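Local coordinates for protein-glutamine gamma-glutamyltransferase (Pagrus major, PDB 1G0D) that probably catalyses the calcium-dependent cross-linking of proteins, joining peptide-bound glutamine to lysine or to other primary amines with release of ammonia, at residues A[17-21]-A[22-26]; A[59-63]-A[64-68]; A[260-263]-A[264-267]; A[664-668]-A[669-673]. One frame throughout, in Å; residues are numbered along the deposited sequence.

In the fold
The four contacts follow one another along the chain, and each is a local turn at the end of a helix or strand. Contacts 1 and 2 both belong to the N-terminal transglutaminase family region, with centres about 24 Å apart. Contact 1 ends helix 15-21, and contact 2 turns strand 55-62 into strand 68-72, the edge of a five-stranded sheet. Contact 3 ends helix 253-261 in the catalytic region, its centre about 26 Å from that of contact 2. Contact 4 joins strands 659-666 and 673-682 in the C-terminal Ig-like region. Its centre is about 49 Å from that of contact 2. None touches another: two turns lie in the N-terminal region, one in the catalytic region and one in the C-terminal region.

Contact 1 of 4, residues A[17-21]-A[22-26]; sequences ENNLA and HRTRE
R25 lies alongside L20 at the end of helix 15-21, their side chains pointing the same way. L20 CD2 is 3.5 Å from R25 CD and sits over one guanidinium face, offset toward its rim. The first torsion of R25 (chi1 80°) sets CG between the backbone N and the carbonyl carbon, and the extended chain runs along the leucine. Cutting R25 back to an alanine would probably leave L20 CD2 without the chain and flat group it rests on, and freer to turn. R25 CB packs on N19 CB at 3.7 Å. N19 meets T24 at about a right angle, with T24 OG1 3.6 Å from N19 CB. Behind them a Schellman motif ends the helix. T24 N gives N19 O a straight bond of 3.0 Å (170°); R23 N to L20 O and R25 N to N19 O are weak, and R23 takes the positive phi. N19 ND2 hydrogen-bonds D28 O and R31 O, N19 OD1 takes I33 N, and T24 OG1 bonds I33 O. Backbone N-H groups thus cap N19 O and, weakly, L20 O; N19 and T24 tie helix end and turn to residues 28-33; the arginine lies along a leucine that remains exposed.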
# COMPACT_ATOMS: atom_id res chain seq x y z
N GLU A 17 30.94 5.60 -5.46
CA GLU A 17 30.95 6.98 -5.04
C GLU A 17 29.69 7.74 -5.45
O GLU A 17 29.04 8.36 -4.61
CB GLU A 17 32.20 7.66 -5.61
CG GLU A 17 33.50 6.99 -5.15
CD GLU A 17 34.15 6.04 -6.18
OE1 GLU A 17 33.41 5.40 -6.96
OE2 GLU A 17 35.40 5.94 -6.20
N ASN A 18 29.37 7.72 -6.73
CA ASN A 18 28.19 8.43 -7.23
C ASN A 18 26.96 7.89 -6.53
O ASN A 18 26.11 8.65 -6.07
CB ASN A 18 28.06 8.25 -8.74
CG ASN A 18 29.07 9.11 -9.52
OD1 ASN A 18 29.27 10.27 -9.20
ND2 ASN A 18 29.68 8.56 -10.54
N ASN A 19 26.89 6.56 -6.42
CA ASN A 19 25.76 5.89 -5.80
C ASN A 19 25.60 6.24 -4.33
O ASN A 19 24.47 6.24 -3.83
CB ASN A 19 25.89 4.38 -5.94
CG ASN A 19 25.61 3.91 -7.35
OD1 ASN A 19 25.60 4.70 -8.29
ND2 ASN A 19 25.37 2.60 -7.51
N LEU A 20 26.71 6.54 -3.66
CA LEU A 20 26.66 6.92 -2.25
C LEU A 20 26.05 8.30 -2.18
O LEU A 20 25.17 8.56 -1.36
CB LEU A 20 28.05 6.96 -1.61
CG LEU A 20 28.26 6.40 -0.18
CD1 LEU A 20 29.20 7.32 0.60
CD2 LEU A 20 26.95 6.20 0.60
N ALA A 21 26.49 9.18 -3.07
CA ALA A 21 26.02 10.54 -3.13
C ALA A 21 24.56 10.68 -3.58
O ALA A 21 23.88 11.65 -3.26
CB ALA A 21 26.93 11.35 -4.04
N HIS A 22 24.10 9.72 -4.35
CA HIS A 22 22.75 9.81 -4.83
C HIS A 22 21.76 8.96 -4.05
O HIS A 22 20.61 8.81 -4.45
CB HIS A 22 22.73 9.45 -6.32
CG HIS A 22 23.42 10.46 -7.19
ND1 HIS A 22 22.74 11.37 -7.96
CD2 HIS A 22 24.74 10.69 -7.42
CE1 HIS A 22 23.60 12.12 -8.62
NE2 HIS A 22 24.82 11.73 -8.32
N ARG A 23 22.19 8.40 -2.92
CA ARG A 23 21.30 7.58 -2.11
C ARG A 23 20.69 6.44 -2.92
O ARG A 23 19.47 6.17 -2.82
CB ARG A 23 20.16 8.43 -1.54
CG ARG A 23 20.60 9.83 -1.18
CD ARG A 23 19.45 10.65 -0.66
NE ARG A 23 19.87 11.71 0.26
CZ ARG A 23 20.25 12.94 -0.12
NH1 ARG A 23 20.28 13.30 -1.41
NH2 ARG A 23 20.54 13.84 0.80
N THR A 24 21.51 5.77 -3.72
CA THR A 24 21.05 4.66 -4.54
C THR A 24 21.94 3.42 -4.35
O THR A 24 21.71 2.39 -4.97
CB THR A 24 21.09 5.00 -6.01
OG1 THR A 24 22.45 5.24 -6.35
CG2 THR A 24 20.31 6.24 -6.35
N ARG A 25 22.95 3.51 -3.48
CA ARG A 25 23.86 2.38 -3.30
C ARG A 25 23.33 1.17 -2.58
O ARG A 25 23.99 0.14 -2.62
CB ARG A 25 25.15 2.82 -2.64
CG ARG A 25 25.04 2.96 -1.17
CD ARG A 25 26.42 2.94 -0.58
NE ARG A 25 26.39 2.69 0.85
CZ ARG A 25 27.48 2.64 1.61
NH1 ARG A 25 28.66 2.83 1.06
NH2 ARG A 25 27.39 2.41 2.91
N GLU A 26 22.17 1.27 -1.94
CA GLU A 26 21.56 0.11 -1.25
C GLU A 26 21.13 -0.87 -2.33
O GLU A 26 21.16 -2.06 -2.14
CB GLU A 26 20.32 0.53 -0.48
CG GLU A 26 20.64 1.28 0.72
CD GLU A 26 21.50 0.46 1.59
OE1 GLU A 26 20.94 -0.25 2.44
OE2 GLU A 26 22.74 0.51 1.43

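Contact 2 of 4, residues A[59-63]-A[64-68]; sequences VLHLG and KRDEV
L62 and V68 form an antiparallel hydrogen-bonded pair in a beta hairpin, with L62 N 2.7 Å from V68 O. The hairpin links strands 55-62 and 68-72, and a classic beta bulge places both E67 and V68 opposite L62. At the turn D66 N bonds G63 O at 3.1 Å. G63 has a positive phi, and a side chain there would run into E67 OE2. H61 ND1 donates to D66 OD2 at 2.8 Å. The bond is bent (132°): the oxygen is tilted from the ring plane, and the nitrogen lies above the carboxylate plane. With an alanine in place of D66, H61 ND1 would probably lose this mate and the imidazole would be freer to turn. E67 bends at its second torsion (chi2 98°), which curls the carboxylate back over G63. As modelled, E67 OE1 pairs with R65 NH1 by charge alone, though R65 is poorly ordered; R65 also bonds S202 OG. Helix 202-208 packs against this end through I206, which touches L62 and E67, while K64 forms a salt bridge with D193. Inside the turn E67 OE2 accepts R65 N at 2.7 Å, on the syn side of the carboxylate.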
# COMPACT_ATOMS: atom_id res chain seq x y z
N VAL A 59 26.68 11.98 -26.04
CA VAL A 59 25.29 11.81 -26.39
C VAL A 59 24.66 10.65 -25.63
O VAL A 59 25.27 9.59 -25.47
CB VAL A 59 25.09 11.67 -27.92
CG1 VAL A 59 26.35 11.26 -28.55
CG2 VAL A 59 23.95 10.73 -28.23
N LEU A 60 23.45 10.90 -25.14
CA LEU A 60 22.71 9.94 -24.35
C LEU A 60 21.65 9.20 -25.15
O LEU A 60 21.03 9.77 -26.04
CB LEU A 60 22.03 10.68 -23.21
CG LEU A 60 22.87 11.33 -22.12
CD1 LEU A 60 22.04 12.35 -21.41
CD2 LEU A 60 23.32 10.27 -21.13
N HIS A 61 21.42 7.94 -24.83
CA HIS A 61 20.40 7.15 -25.54
C HIS A 61 19.46 6.50 -24.55
O HIS A 61 19.88 5.88 -23.56
CB HIS A 61 21.03 6.05 -26.41
CG HIS A 61 22.09 6.55 -27.34
ND1 HIS A 61 21.80 6.99 -28.62
CD2 HIS A 61 23.41 6.78 -27.16
CE1 HIS A 61 22.89 7.47 -29.18
NE2 HIS A 61 23.89 7.35 -28.31
N LEU A 62 18.18 6.66 -24.82
CA LEU A 62 17.10 6.12 -23.99
C LEU A 62 16.17 5.25 -24.86
O LEU A 62 15.87 5.61 -26.00
CB LEU A 62 16.29 7.28 -23.38
CG LEU A 62 16.23 7.53 -21.86
CD1 LEU A 62 15.00 8.34 -21.55
CD2 LEU A 62 16.22 6.23 -21.07
N GLY A 63 15.73 4.11 -24.34
CA GLY A 63 14.83 3.29 -25.10
C GLY A 63 15.53 2.16 -25.79
O GLY A 63 16.67 2.33 -26.24
N LYS A 64 14.84 1.02 -25.88
CA LYS A 64 15.36 -0.21 -26.50
C LYS A 64 15.65 -0.05 -27.97
O LYS A 64 16.31 -0.88 -28.56
CB LYS A 64 14.40 -1.39 -26.31
CG LYS A 64 14.64 -2.23 -25.03
CD LYS A 64 14.50 -1.38 -23.73
CE LYS A 64 13.28 -1.75 -22.85
NZ LYS A 64 12.68 -0.53 -22.19
N ARG A 65 15.14 1.03 -28.54
CA ARG A 65 15.35 1.32 -29.95
C ARG A 65 15.69 2.78 -30.11
O ARG A 65 15.29 3.40 -31.08
CB ARG A 65 14.08 1.02 -30.73
CG ARG A 65 13.90 -0.44 -31.06
CD ARG A 65 12.53 -0.72 -31.64
NE ARG A 65 11.48 -0.46 -30.67
CZ ARG A 65 10.90 0.73 -30.47
NH1 ARG A 65 9.95 0.84 -29.55
NH2 ARG A 65 11.27 1.80 -31.18
N ASP A 66 16.41 3.34 -29.16
CA ASP A 66 16.77 4.75 -29.22
C ASP A 66 15.58 5.67 -29.40
O ASP A 66 15.67 6.70 -30.05
CB ASP A 66 17.76 5.00 -30.33
CG ASP A 66 19.16 4.74 -29.89
OD1 ASP A 66 19.39 3.70 -29.23
OD2 ASP A 66 20.02 5.59 -30.22
N GLU A 67 14.45 5.29 -28.82
CA GLU A 67 13.26 6.11 -28.89
C GLU A 67 13.66 7.57 -28.56
O GLU A 67 13.06 8.54 -29.06
CB GLU A 67 12.22 5.56 -27.89
CG GLU A 67 11.46 4.31 -28.34
CD GLU A 67 12.04 3.01 -27.80
OE1 GLU A 67 11.27 2.16 -27.28
OE2 GLU A 67 13.26 2.82 -27.88
N VAL A 68 14.65 7.76 -27.71
CA VAL A 68 15.07 9.12 -27.40
C VAL A 68 16.60 9.28 -27.28
O VAL A 68 17.28 8.48 -26.67
CB VAL A 68 14.33 9.64 -26.13
CG1 VAL A 68 14.87 10.99 -25.72
CG2 VAL A 68 12.83 9.77 -26.44

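Contact 3 of 4, residues A[260-263]-A[264-267]; sequences SKAG and VRPV
R265 folds back on A262, just past the end of helix 253-261. The close part is small. A262 CB packs against R265 CB at 3.8 Å and against R265 CD at 4.1 Å. The arginine chain runs extended from CG to NE, which carries its guanidinium past the methyl to the A262 carbonyl. There A262 O lies at the edge of the group, near its plane. R265 NH2 is modelled only 2.5 Å from A262 O, with a bent angle of 124°, so the hydrogen bond is plausible but its exact length is doubtful. The turn beneath is held by G263 N, which bonds S260 O at 2.9 Å. G263 and V264 both have positive phi, and this swings the chain round sharply. V264 packs on W259, E190, N194 and R229. The loose side is elsewhere: S260 O and V264 N stand 3.7 Å apart without a bond, and R265 is exposed, so its guanidinium is likely to meet solvent as well. The chemistry suggests a small surface contact: a positive group lies beside a carbonyl at a helix C-terminus, where the helix dipole would probably suit it, while the A262 methyl lies against the arginine's CB and CD.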
# COMPACT_ATOMS: atom_id res chain seq x y z
N SER A 260 7.76 -10.90 -12.87
CA SER A 260 8.78 -10.80 -13.89
C SER A 260 9.32 -12.16 -14.28
O SER A 260 9.46 -12.48 -15.44
CB SER A 260 9.91 -9.94 -13.38
OG SER A 260 10.98 -9.98 -14.30
N LYS A 261 9.66 -12.97 -13.28
CA LYS A 261 10.19 -14.30 -13.54
C LYS A 261 9.31 -15.05 -14.52
O LYS A 261 9.82 -15.67 -15.45
CB LYS A 261 10.27 -15.10 -12.24
CG LYS A 261 11.67 -15.55 -11.86
CD LYS A 261 12.57 -14.35 -11.58
CE LYS A 261 13.63 -14.70 -10.55
NZ LYS A 261 12.97 -14.94 -9.25
N ALA A 262 7.98 -15.02 -14.31
CA ALA A 262 6.99 -15.71 -15.15
C ALA A 262 6.73 -15.09 -16.50
O ALA A 262 5.82 -15.51 -17.18
CB ALA A 262 5.66 -15.81 -14.42
N GLY A 263 7.50 -14.08 -16.87
CA GLY A 263 7.31 -13.42 -18.15
C GLY A 263 6.23 -12.34 -18.05
O GLY A 263 5.43 -12.17 -18.97
N VAL A 264 6.20 -11.59 -16.96
CA VAL A 264 5.18 -10.58 -16.82
C VAL A 264 3.81 -11.30 -16.90
O VAL A 264 3.15 -11.40 -17.95
CB VAL A 264 5.38 -9.50 -17.90
CG1 VAL A 264 4.28 -8.48 -17.83
CG2 VAL A 264 6.69 -8.81 -17.66
N ARG A 265 3.39 -11.79 -15.73
CA ARG A 265 2.17 -12.53 -15.59
C ARG A 265 1.47 -12.18 -14.29
O ARG A 265 2.01 -12.49 -13.24
CB ARG A 265 2.53 -13.99 -15.58
CG ARG A 265 2.04 -14.74 -16.74
CD ARG A 265 2.04 -16.19 -16.36
NE ARG A 265 1.87 -17.06 -17.52
CZ ARG A 265 2.83 -17.36 -18.39
NH1 ARG A 265 2.56 -18.16 -19.42
NH2 ARG A 265 4.07 -16.88 -18.23
N PRO A 266 0.25 -11.59 -14.34
CA PRO A 266 -0.45 -11.24 -13.10
C PRO A 266 -0.27 -12.32 -12.04
O PRO A 266 -0.39 -13.50 -12.33
CB PRO A 266 -1.90 -11.10 -13.54
CG PRO A 266 -1.78 -10.51 -14.88
CD PRO A 266 -0.56 -11.22 -15.51
N VAL A 267 0.05 -11.91 -10.82
CA VAL A 267 0.27 -12.84 -9.73
C VAL A 267 -1.01 -13.11 -8.98
O VAL A 267 -1.75 -12.18 -8.71
CB VAL A 267 1.30 -12.26 -8.77
CG1 VAL A 267 1.53 -13.18 -7.59
CG2 VAL A 267 2.59 -11.99 -9.53

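Contact 4 of 4, residues A[664-668]-A[669-673]; sequences DFDSD and RLKDV
F665 and V673 pair at the mouth of a largely buried beta hairpin that joins strands 659-666 and 673-682. F665 N bonds V673 O at 2.7 Å, and the return bond from V673 N is weak. Their side chains lie side by side, with V673 CB at the edge of the phenyl ring. Further along that ring, F665 CE2 touches L670 CB at 4.2 Å, while F607 and F620 also meet the ring. S667 shapes the turn. Its first torsion (chi1 60°) folds OG back toward L670, and OG accepts L670 N at 2.6 Å. The modelled approach of S667 OG to L670 O is very short, so its detail is doubtful. K671 NZ has a salt bridge of 3.0 Å to the syn lone pair of D666 OD2 and a bond of 3.2 Å to S667 O, and Y247 OH bonds both D666 and K671. At the tip D668 OD2 takes R669 N from above the carboxylate plane, at a very short modelled distance that is likewise doubtful. D672 forms a salt bridge with R171, and its side chain is about 9 Å from that of Y515, a residue important for catalysis. The arrangement is a beta hairpin of the C-terminal Ig-like domain, closed by side-chain bonds.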
# COMPACT_ATOMS: atom_id res chain seq x y z
N ASP A 664 5.17 -15.45 8.48
CA ASP A 664 3.80 -15.86 8.26
C ASP A 664 3.64 -17.38 8.48
O ASP A 664 4.52 -18.18 8.15
CB ASP A 664 3.40 -15.51 6.84
CG ASP A 664 2.08 -16.14 6.44
OD1 ASP A 664 1.02 -15.58 6.80
OD2 ASP A 664 2.11 -17.20 5.79
N PHE A 665 2.52 -17.78 9.07
CA PHE A 665 2.21 -19.21 9.27
C PHE A 665 0.80 -19.55 8.77
O PHE A 665 -0.19 -18.90 9.16
CB PHE A 665 2.31 -19.64 10.76
CG PHE A 665 1.81 -21.05 11.02
CD1 PHE A 665 2.64 -22.16 10.84
CD2 PHE A 665 0.48 -21.28 11.39
CE1 PHE A 665 2.14 -23.48 11.01
CE2 PHE A 665 -0.01 -22.58 11.56
CZ PHE A 665 0.82 -23.68 11.37
N ASP A 666 0.73 -20.55 7.90
CA ASP A 666 -0.56 -21.01 7.40
C ASP A 666 -0.74 -22.52 7.59
O ASP A 666 0.22 -23.30 7.54
CB ASP A 666 -0.78 -20.66 5.92
CG ASP A 666 -2.25 -20.78 5.51
OD1 ASP A 666 -2.51 -21.25 4.38
OD2 ASP A 666 -3.14 -20.40 6.31
N SER A 667 -2.00 -22.91 7.79
CA SER A 667 -2.32 -24.30 8.01
C SER A 667 -3.75 -24.42 7.54
O SER A 667 -4.38 -23.40 7.26
CB SER A 667 -2.26 -24.59 9.50
OG SER A 667 -3.20 -23.77 10.17
N ASP A 668 -4.25 -25.66 7.47
CA ASP A 668 -5.63 -25.91 7.03
C ASP A 668 -6.66 -25.21 7.91
O ASP A 668 -7.54 -24.52 7.39
CB ASP A 668 -5.94 -27.42 7.00
CG ASP A 668 -5.74 -28.09 8.35
OD1 ASP A 668 -6.17 -29.26 8.49
OD2 ASP A 668 -5.15 -27.48 9.26
N ARG A 669 -6.53 -25.37 9.22
CA ARG A 669 -7.45 -24.78 10.16
C ARG A 669 -7.01 -23.46 10.79
O ARG A 669 -7.85 -22.73 11.34
CB ARG A 669 -7.77 -25.80 11.25
CG ARG A 669 -8.17 -27.14 10.68
CD ARG A 669 -9.62 -27.13 10.19
NE ARG A 669 -10.50 -27.65 11.23
CZ ARG A 669 -11.09 -26.89 12.15
NH1 ARG A 669 -11.88 -27.44 13.08
NH2 ARG A 669 -10.89 -25.57 12.14
N LEU A 670 -5.71 -23.16 10.75
CA LEU A 670 -5.20 -21.89 11.31
C LEU A 670 -4.55 -21.09 10.20
O LEU A 670 -3.50 -21.48 9.66
CB LEU A 670 -4.15 -22.11 12.38
CG LEU A 670 -4.40 -21.47 13.75
CD1 LEU A 670 -3.09 -20.96 14.29
CD2 LEU A 670 -5.41 -20.38 13.69
N LYS A 671 -5.19 -19.97 9.88
CA LYS A 671 -4.70 -19.12 8.83
C LYS A 671 -4.55 -17.71 9.35
O LYS A 671 -5.22 -17.35 10.32
CB LYS A 671 -5.68 -19.12 7.64
CG LYS A 671 -6.34 -20.45 7.31
CD LYS A 671 -7.36 -20.33 6.18
CE LYS A 671 -7.02 -21.31 5.06
NZ LYS A 671 -5.53 -21.54 4.94
N ASP A 672 -3.67 -16.94 8.69
CA ASP A 672 -3.45 -15.54 9.03
C ASP A 672 -2.69 -15.45 10.36
O ASP A 672 -3.13 -14.82 11.32
CB ASP A 672 -4.84 -14.85 9.10
CG ASP A 672 -4.81 -13.36 8.80
OD1 ASP A 672 -5.57 -12.61 9.45
OD2 ASP A 672 -4.04 -12.94 7.91
N VAL A 673 -1.55 -16.10 10.44
CA VAL A 673 -0.77 -16.03 11.67
C VAL A 673 0.61 -15.37 11.42
O VAL A 673 1.43 -15.90 10.66
CB VAL A 673 -0.60 -17.45 12.28
CG1 VAL A 673 0.18 -17.35 13.57
CG2 VAL A 673 -1.97 -18.07 12.53